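Local coordinates for probable exosome complex exonuclease 2 (Pyrococcus abyssi, PDB 2PO1), which is probably a non-catalytic RNase PH-family subunit of the RNA-degrading archaeal exosome, thought to help structure the active site of its partner Rrp41, at residues Arg111-Asp114 / Arg115-Glu119; Ala159-Ala162 / Ala163-Asn166; Pro212-Asp215 / Glu216-Met220. All coordinates share one frame; numbering follows the deposited sequence.

Contact 1 of 3, residues Arg111-Asp114 / Arg115-Glu119; sequences RVID and RGIRE. With nucleotides of chain A.
Along helix 104-118 of the first RNase PH domain, Asp114 and Arg118, one turn apart, lock into a salt bridge on the side that meets bound RNA. Arg118 pairs with the carboxylate through two nitrogens, one to each oxygen: NE of Arg118 gives to OD2 of Asp114 at 2.6 Å and its NH2 to OD1 of Asp114 at 2.9 Å. Both oxygens use their syn lone pairs, and carboxylate and guanidinium lie nearly coplanar, 14° apart. Met83 O takes a further bond from Arg118 NH2, and Thr85 OG1 one with Asp114 OD1. O4' of A8 of chain A sits over one face of the Arg118 guanidinium. A turn back, the guanidinium of Arg111, bent at chi3 (42°), bridges the phosphates of A8 and A9 of chain A. Its NH1 reaches A9 OP2 at 3.0 Å and, weakly, A8 OP1 at 2.8 Å. NH2 adds weak bonds to OP1 and OP2 of A9. Arg115 NH2 lies 3.8 Å from Arg111 NH2, the two planes 64° apart; each arginine also has a salt bridge to an acidic side chain of another protein chain. On another side of the helix Ile113 CG2 packs on Ile117 CD1 at 4.1 Å. The grouping is consistent with charge-based holding of the RNA backbone, chiefly through Arg111, while Asp114 probably offsets the charge of Arg118 and fixes the rotation of its guanidinium.

Contact 2 of 3, residues Ala159-Ala162 / Ala163-Asn166; sequences AAIA and ALLN
Ile161 is the residue whose side chain meets both leucines of the next turn of helix 152-166: its CD1 lies 4.2 Å from CD1 of Leu164, and its CG1 lies the same distance from CD1 of Leu165. With CG1 anti to the backbone N (chi1 -167°), CG1 and CD1 lie where the leucine CD1 atoms can touch them, and the isoleucine crosses Leu164 at about a right angle. Beneath these apolar contacts, four successive backbone bonds join the two turns. Ala163 N donates to Ala159 O at 2.8 Å, Leu164 N to Ala160 O at 3.0 Å, Leu165 N to Ile161 O at 2.9 Å and Asn166 N to Ala162 O at 2.9 Å. All four are i+4 to i bonds of a regular alpha-helix, so each carbonyl of residues 159-162 and each amide of residues 163-166 has a mate within the helix. The two middle bonds are the straighter, each 160° at the hydrogen; the outer pair bend more. Side-chain carbons also lie against the accepting oxygens: CB of Ala163 is 3.2 Å from Ala159 O, and CG of Leu165 sits at a similar distance from Ile161 O. The single polar side chain, Asn166, reaches beyond the helix, where its OD1 accepts a hydrogen bond from Ser52 N. Small residues allow close approach to the sheet: Ala159 and Ala163 rest on Val62, Val64 and Ile66 of strand 60-71, and Ala162 on Ile41 and Val43 of strand 39-43. Ile161, Ala162 and Leu165 meet Ile268 of helix 247-275, so this largely buried turn lies between the five-stranded sheet and helix 247-275, with helix 104-118 against Ala160.

Contact 3 of 3, residues Pro212-Asp215 / Glu216-Met220; sequences PSLD and EELVM
Ser213 and Glu216 face each other in a capping box at the start of helix 214-219. OG of Ser213 is the N-cap acceptor for Glu216 N at 3.3 Å, and the glutamate answers with OE2, which takes the Ser213 N-H at 3.1 Å. Ser213 places OG between its backbone N and carbonyl carbon (chi1 60°), turned to the first turn of the helix. Glu216 runs extended beyond CG back past the serine, and OE2 is approached on its anti side, 28° out of the carboxylate plane. The same oxygen forms a salt bridge with Arg27. An alanine in place of Glu216 would probably leave the Ser213 amide without its side-chain acceptor and Arg27 without this carboxylate. Glu217, also extended, crosses the proline ring at a slant, its CG 3.9 Å from Pro212 CB, and its OE2 goes on to a salt bridge with Lys223 and a hydrogen bond from Asn151 N. Leu214 stands at about a right angle to Glu217; its CD2 meets CG of Leu218 at 4.1 Å. Backbone bonds continue the turn, Glu217 N to Ser213 O at 2.8 Å and Leu218 N to Leu214 O at 2.6 Å. Pro212, Glu216 and Val219 lean on strand 197-204, through Ala202 and Ile204, whereas Asp215 and Val219 touch Ile18 of helix 13-23. The short helix thus fills the connection between strands 207-210 and 222-228, packed between their sheet and the N-terminal helix.

The three contacts follow one another along the chain, each centred on a single helix. Contacts 1 and 2 belong to the first RNase PH domain, on helices 104-118 and 152-166; their centres are about 13 Å apart and they touch directly, Ile113 CG2 and Ile117 CD1 each 3.9 Å from Ala160 CB. Helix 152-166 backs the helix that carries the RNA-binding arginine, Arg111, and both rest on the five-stranded sheet. Contact 3 lies in the second domain, on helix 214-219 beside the four-stranded antiparallel sheet. Its centre is about 24 Å from that of contact 1 and about 26 Å from that of contact 2, and it touches neither.

Contact 1 of 3, residues Arg111-Asp114 / Arg115-Glu119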
loop_
_atom_site.group_PDB
_atom_site.type_symbol
_atom_site.label_atom_id
_atom_site.label_comp_id
_atom_site.label_asym_id
_atom_site.label_seq_id
_atom_site.Cartn_x
_atom_site.Cartn_y
_atom_site.Cartn_z
ATOM N N ARG C 111 10.599 11.021 14.178
ATOM C CA ARG C 111 11.958 10.583 14.280
ATOM C C ARG C 111 12.759 11.518 15.137
ATOM O O ARG C 111 13.547 11.089 15.925
ATOM C CB ARG C 111 12.515 10.412 12.855
ATOM C CG ARG C 111 11.869 9.262 12.212
ATOM C CD ARG C 111 12.390 9.015 10.822
ATOM N NE ARG C 111 13.859 9.154 10.741
ATOM C CZ ARG C 111 14.705 8.143 10.905
ATOM N NH1 ARG C 111 14.269 6.888 11.187
ATOM N NH2 ARG C 111 15.997 8.371 10.763
ATOM N N VAL C 112 12.520 12.813 15.031
ATOM C CA VAL C 112 13.302 13.768 15.791
ATOM C C VAL C 112 12.929 13.629 17.261
ATOM O O VAL C 112 13.767 13.765 18.110
ATOM C CB VAL C 112 12.974 15.177 15.360
ATOM C CG1 VAL C 112 13.513 16.191 16.333
ATOM C CG2 VAL C 112 13.430 15.415 13.947
ATOM N N ILE C 113 11.653 13.360 17.547
ATOM C CA ILE C 113 11.213 13.287 18.911
ATOM C C ILE C 113 11.711 11.944 19.458
ATOM O O ILE C 113 12.109 11.826 20.598
ATOM C CB ILE C 113 9.620 13.369 19.014
ATOM C CG1 ILE C 113 9.113 14.784 18.757
ATOM C CG2 ILE C 113 9.122 12.989 20.406
ATOM C CD1 ILE C 113 10.005 15.915 19.414
ATOM N N ASP C 114 11.667 10.909 18.633
ATOM C CA ASP C 114 12.149 9.632 19.067
ATOM C C ASP C 114 13.614 9.780 19.422
ATOM O O ASP C 114 14.068 9.248 20.434
ATOM C CB ASP C 114 12.027 8.664 17.911
ATOM C CG ASP C 114 12.477 7.283 18.271
ATOM O OD1 ASP C 114 11.605 6.423 18.531
ATOM O OD2 ASP C 114 13.704 7.067 18.223
ATOM N N ARG C 115 14.349 10.477 18.565
ATOM C CA ARG C 115 15.777 10.590 18.752
ATOM C C ARG C 115 16.050 11.271 20.042
ATOM O O ARG C 115 16.934 10.831 20.778
ATOM C CB ARG C 115 16.444 11.327 17.615
ATOM C CG ARG C 115 16.484 10.408 16.438
ATOM C CD ARG C 115 17.556 10.855 15.501
ATOM N NE ARG C 115 17.308 12.177 14.976
ATOM C CZ ARG C 115 16.675 12.414 13.829
ATOM N NH1 ARG C 115 16.535 13.654 13.431
ATOM N NH2 ARG C 115 16.188 11.419 13.082
ATOM N N GLY C 116 15.260 12.299 20.340
ATOM C CA GLY C 116 15.466 13.100 21.580
ATOM C C GLY C 116 15.386 12.203 22.794
ATOM O O GLY C 116 16.109 12.385 23.759
ATOM N N ILE C 117 14.486 11.230 22.746
ATOM C CA ILE C 117 14.242 10.334 23.868
ATOM C C ILE C 117 15.238 9.221 23.769
ATOM O O ILE C 117 15.951 8.960 24.697
ATOM C CB ILE C 117 12.755 9.844 23.895
ATOM C CG1 ILE C 117 11.857 11.064 24.119
ATOM C CG2 ILE C 117 12.551 8.759 24.962
ATOM C CD1 ILE C 117 10.387 10.904 23.662
ATOM N N ARG C 118 15.316 8.555 22.616
ATOM C CA ARG C 118 16.208 7.467 22.474
ATOM C C ARG C 118 17.635 7.860 22.844
ATOM O O ARG C 118 18.309 7.155 23.577
ATOM C CB ARG C 118 16.175 6.956 21.018
ATOM C CG ARG C 118 16.890 5.666 20.821
ATOM C CD ARG C 118 16.687 5.230 19.379
ATOM N NE ARG C 118 15.239 5.121 19.145
ATOM C CZ ARG C 118 14.511 4.060 19.488
ATOM N NH1 ARG C 118 15.066 2.989 20.026
ATOM N NH2 ARG C 118 13.220 4.086 19.304
ATOM N N GLU C 119 18.123 8.936 22.289
ATOM C CA GLU C 119 19.568 9.137 22.313
ATOM C C GLU C 119 19.967 9.743 23.624
ATOM O O GLU C 119 21.153 9.768 23.996
ATOM C CB GLU C 119 20.002 9.996 21.134
ATOM C CG GLU C 119 19.848 9.312 19.769
ATOM C CD GLU C 119 20.589 8.021 19.683
ATOM O OE1 GLU C 119 20.001 7.050 19.141
ATOM O OE2 GLU C 119 21.744 7.980 20.181
ATOM P P A A 8 12.535 4.392 12.339
ATOM O OP1 A A 8 11.901 5.744 12.202
ATOM O OP2 A A 8 12.678 3.567 11.100
ATOM O "O5'" A A 8 13.948 4.416 13.128
ATOM C "C5'" A A 8 14.158 5.091 14.404
ATOM C "C4'" A A 8 15.497 4.766 15.061
ATOM O "O4'" A A 8 15.476 3.406 15.540
ATOM C "C3'" A A 8 16.774 4.759 14.225
ATOM O "O3'" A A 8 17.288 6.045 13.910
ATOM C "C2'" A A 8 17.720 3.990 15.140
ATOM O "O2'" A A 8 18.088 4.678 16.332
ATOM C "C1'" A A 8 16.764 2.843 15.440
ATOM N N9 A A 8 16.691 1.784 14.418
ATOM C C8 A A 8 15.700 1.568 13.480
ATOM N N7 A A 8 15.887 0.523 12.709
ATOM C C5 A A 8 17.089 0.022 13.180
ATOM C C6 A A 8 17.849 -1.092 12.789
ATOM N N6 A A 8 17.440 -1.893 11.801
ATOM N N1 A A 8 19.014 -1.340 13.451
ATOM C C2 A A 8 19.396 -0.520 14.452
ATOM N N3 A A 8 18.760 0.556 14.922
ATOM C C4 A A 8 17.607 0.772 14.233
ATOM P P A A 9 17.856 6.324 12.446
ATOM O OP1 A A 9 18.175 7.770 12.479
ATOM O OP2 A A 9 16.969 5.689 11.413
ATOM O "O5'" A A 9 19.227 5.508 12.409
ATOM C "C5'" A A 9 20.317 5.910 13.256
ATOM C "C4'" A A 9 21.488 5.008 12.957
ATOM O "O4'" A A 9 21.049 3.662 13.230
ATOM C "C3'" A A 9 21.885 4.963 11.491
ATOM O "O3'" A A 9 22.763 6.026 11.174
ATOM C "C2'" A A 9 22.566 3.613 11.380
ATOM O "O2'" A A 9 23.890 3.617 11.890
ATOM C "C1'" A A 9 21.628 2.797 12.261
ATOM N N9 A A 9 20.587 2.104 11.507
ATOM C C8 A A 9 19.318 2.539 11.203
ATOM N N7 A A 9 18.628 1.666 10.499
ATOM C C5 A A 9 19.499 0.590 10.348
ATOM C C6 A A 9 19.384 -0.664 9.703
ATOM N N6 A A 9 18.283 -1.060 9.056
ATOM N N1 A A 9 20.449 -1.502 9.734
ATOM C C2 A A 9 21.566 -1.109 10.375
ATOM N N3 A A 9 21.789 0.046 11.014
ATOM C C4 A A 9 20.713 0.850 10.960
#

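Contact 2 of 3, residues Ala159-Ala162 / Ala163-Asn166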
loop_
_atom_site.group_PDB
_atom_site.type_symbol
_atom_site.label_atom_id
_atom_site.label_comp_id
_atom_site.label_asym_id
_atom_site.label_seq_id
_atom_site.Cartn_x
_atom_site.Cartn_y
_atom_site.Cartn_z
ATOM N N ALA C 159 4.581 16.481 25.040
ATOM C CA ALA C 159 3.563 15.440 25.271
ATOM C C ALA C 159 4.178 14.057 25.403
ATOM O O ALA C 159 3.708 13.274 26.203
ATOM C CB ALA C 159 2.542 15.445 24.173
ATOM N N ALA C 160 5.222 13.758 24.609
ATOM C CA ALA C 160 5.764 12.383 24.537
ATOM C C ALA C 160 6.450 12.099 25.848
ATOM O O ALA C 160 6.169 11.099 26.506
ATOM C CB ALA C 160 6.723 12.190 23.352
ATOM N N ILE C 161 7.295 13.017 26.297
ATOM C CA ILE C 161 8.004 12.741 27.507
ATOM C C ILE C 161 7.055 12.834 28.707
ATOM O O ILE C 161 7.225 12.112 29.711
ATOM C CB ILE C 161 9.284 13.623 27.688
ATOM C CG1 ILE C 161 10.151 13.052 28.826
ATOM C CG2 ILE C 161 8.928 15.044 27.896
ATOM C CD1 ILE C 161 10.821 11.694 28.356
ATOM N N ALA C 162 6.069 13.711 28.624
ATOM C CA ALA C 162 5.137 13.802 29.751
ATOM C C ALA C 162 4.315 12.521 29.810
ATOM O O ALA C 162 3.980 12.041 30.886
ATOM C CB ALA C 162 4.234 15.062 29.637
ATOM N N ALA C 163 3.985 11.937 28.660
ATOM C CA ALA C 163 3.154 10.732 28.661
ATOM C C ALA C 163 4.003 9.566 29.228
ATOM O O ALA C 163 3.545 8.769 30.051
ATOM C CB ALA C 163 2.660 10.438 27.258
ATOM N N LEU C 164 5.284 9.515 28.854
ATOM C CA LEU C 164 6.208 8.459 29.351
ATOM C C LEU C 164 6.402 8.560 30.864
ATOM O O LEU C 164 6.439 7.544 31.601
ATOM C CB LEU C 164 7.534 8.613 28.606
ATOM C CG LEU C 164 7.499 8.085 27.193
ATOM C CD1 LEU C 164 8.767 8.539 26.562
ATOM C CD2 LEU C 164 7.501 6.557 27.259
ATOM N N LEU C 165 6.510 9.791 31.346
ATOM C CA LEU C 165 6.590 10.027 32.782
ATOM C C LEU C 165 5.302 9.633 33.454
ATOM O O LEU C 165 5.323 9.182 34.551
ATOM C CB LEU C 165 6.879 11.481 33.106
ATOM C CG LEU C 165 8.312 11.888 32.744
ATOM C CD1 LEU C 165 8.358 13.406 32.626
ATOM C CD2 LEU C 165 9.318 11.314 33.755
ATOM N N ASN C 166 4.183 9.802 32.761
ATOM C CA ASN C 166 2.868 9.419 33.291
ATOM C C ASN C 166 2.581 7.922 33.262
ATOM O O ASN C 166 1.619 7.440 33.895
ATOM C CB ASN C 166 1.792 10.095 32.432
ATOM C CG ASN C 166 0.406 9.745 32.859
ATOM O OD1 ASN C 166 -0.339 9.232 32.092
ATOM N ND2 ASN C 166 0.056 10.047 34.107
#

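Contact 3 of 3, residues Pro212-Asp215 / Glu216-Met220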
loop_
_atom_site.group_PDB
_atom_site.type_symbol
_atom_site.label_atom_id
_atom_site.label_comp_id
_atom_site.label_asym_id
_atom_site.label_seq_id
_atom_site.Cartn_x
_atom_site.Cartn_y
_atom_site.Cartn_z
ATOM N N PRO C 212 7.104 29.018 17.255
ATOM C CA PRO C 212 6.476 29.751 16.166
ATOM C C PRO C 212 5.048 29.255 16.079
ATOM O O PRO C 212 4.836 28.070 16.197
ATOM C CB PRO C 212 7.283 29.291 14.915
ATOM C CG PRO C 212 7.806 27.964 15.245
ATOM C CD PRO C 212 8.026 27.972 16.758
ATOM N N SER C 213 4.088 30.144 15.985
ATOM C CA SER C 213 2.697 29.760 15.722
ATOM C C SER C 213 2.631 29.424 14.238
ATOM O O SER C 213 3.592 29.645 13.501
ATOM C CB SER C 213 1.789 30.946 15.943
ATOM O OG SER C 213 2.164 32.001 15.052
ATOM N N LEU C 214 1.480 28.948 13.785
ATOM C CA LEU C 214 1.300 28.568 12.384
ATOM C C LEU C 214 1.545 29.775 11.509
ATOM O O LEU C 214 2.249 29.685 10.501
ATOM C CB LEU C 214 -0.118 28.112 12.184
ATOM C CG LEU C 214 -0.487 26.937 11.316
ATOM C CD1 LEU C 214 -1.941 27.195 10.926
ATOM C CD2 LEU C 214 0.483 26.734 10.164
ATOM N N ASP C 215 1.004 30.926 11.914
ATOM C CA ASP C 215 1.162 32.141 11.123
ATOM C C ASP C 215 2.657 32.474 10.991
ATOM O O ASP C 215 3.085 32.899 9.947
ATOM C CB ASP C 215 0.451 33.305 11.783
ATOM C CG ASP C 215 -1.051 33.250 11.578
ATOM O OD1 ASP C 215 -1.486 32.685 10.534
ATOM O OD2 ASP C 215 -1.774 33.758 12.460
ATOM N N GLU C 216 3.441 32.217 12.040
ATOM C CA GLU C 216 4.888 32.423 11.931
ATOM C C GLU C 216 5.532 31.329 11.075
ATOM O O GLU C 216 6.425 31.610 10.269
ATOM C CB GLU C 216 5.528 32.519 13.281
ATOM C CG GLU C 216 5.314 33.882 13.912
ATOM C CD GLU C 216 5.484 33.912 15.394
ATOM O OE1 GLU C 216 5.554 35.029 15.921
ATOM O OE2 GLU C 216 5.569 32.864 16.058
ATOM N N GLU C 217 5.085 30.091 11.234
ATOM C CA GLU C 217 5.614 29.015 10.381
ATOM C C GLU C 217 5.300 29.270 8.941
ATOM O O GLU C 217 6.095 28.957 8.060
ATOM C CB GLU C 217 5.077 27.682 10.783
ATOM C CG GLU C 217 5.592 27.206 12.120
ATOM C CD GLU C 217 4.903 25.947 12.572
ATOM O OE1 GLU C 217 3.830 25.616 12.056
ATOM O OE2 GLU C 217 5.446 25.279 13.456
ATOM N N LEU C 218 4.154 29.870 8.681
ATOM C CA LEU C 218 3.812 30.230 7.302
ATOM C C LEU C 218 4.794 31.178 6.652
ATOM O O LEU C 218 5.020 31.101 5.459
ATOM C CB LEU C 218 2.369 30.710 7.168
ATOM C CG LEU C 218 1.348 29.604 7.435
ATOM C CD1 LEU C 218 -0.058 30.181 7.525
ATOM C CD2 LEU C 218 1.381 28.460 6.378
ATOM N N VAL C 219 5.437 32.045 7.427
ATOM C CA VAL C 219 6.337 33.012 6.855
ATOM C C VAL C 219 7.815 32.760 7.171
ATOM O O VAL C 219 8.663 33.510 6.735
ATOM C CB VAL C 219 5.946 34.439 7.321
ATOM C CG1 VAL C 219 4.417 34.607 7.274
ATOM C CG2 VAL C 219 6.487 34.731 8.695
ATOM N N MET C 220 8.145 31.710 7.918
ATOM C CA MET C 220 9.508 31.556 8.340
ATOM C C MET C 220 10.408 31.178 7.180
ATOM O O MET C 220 9.970 30.617 6.171
ATOM C CB MET C 220 9.610 30.487 9.442
ATOM C CG MET C 220 9.231 29.119 8.973
ATOM S SD MET C 220 9.344 27.966 10.292
ATOM C CE MET C 220 8.676 26.566 9.394
#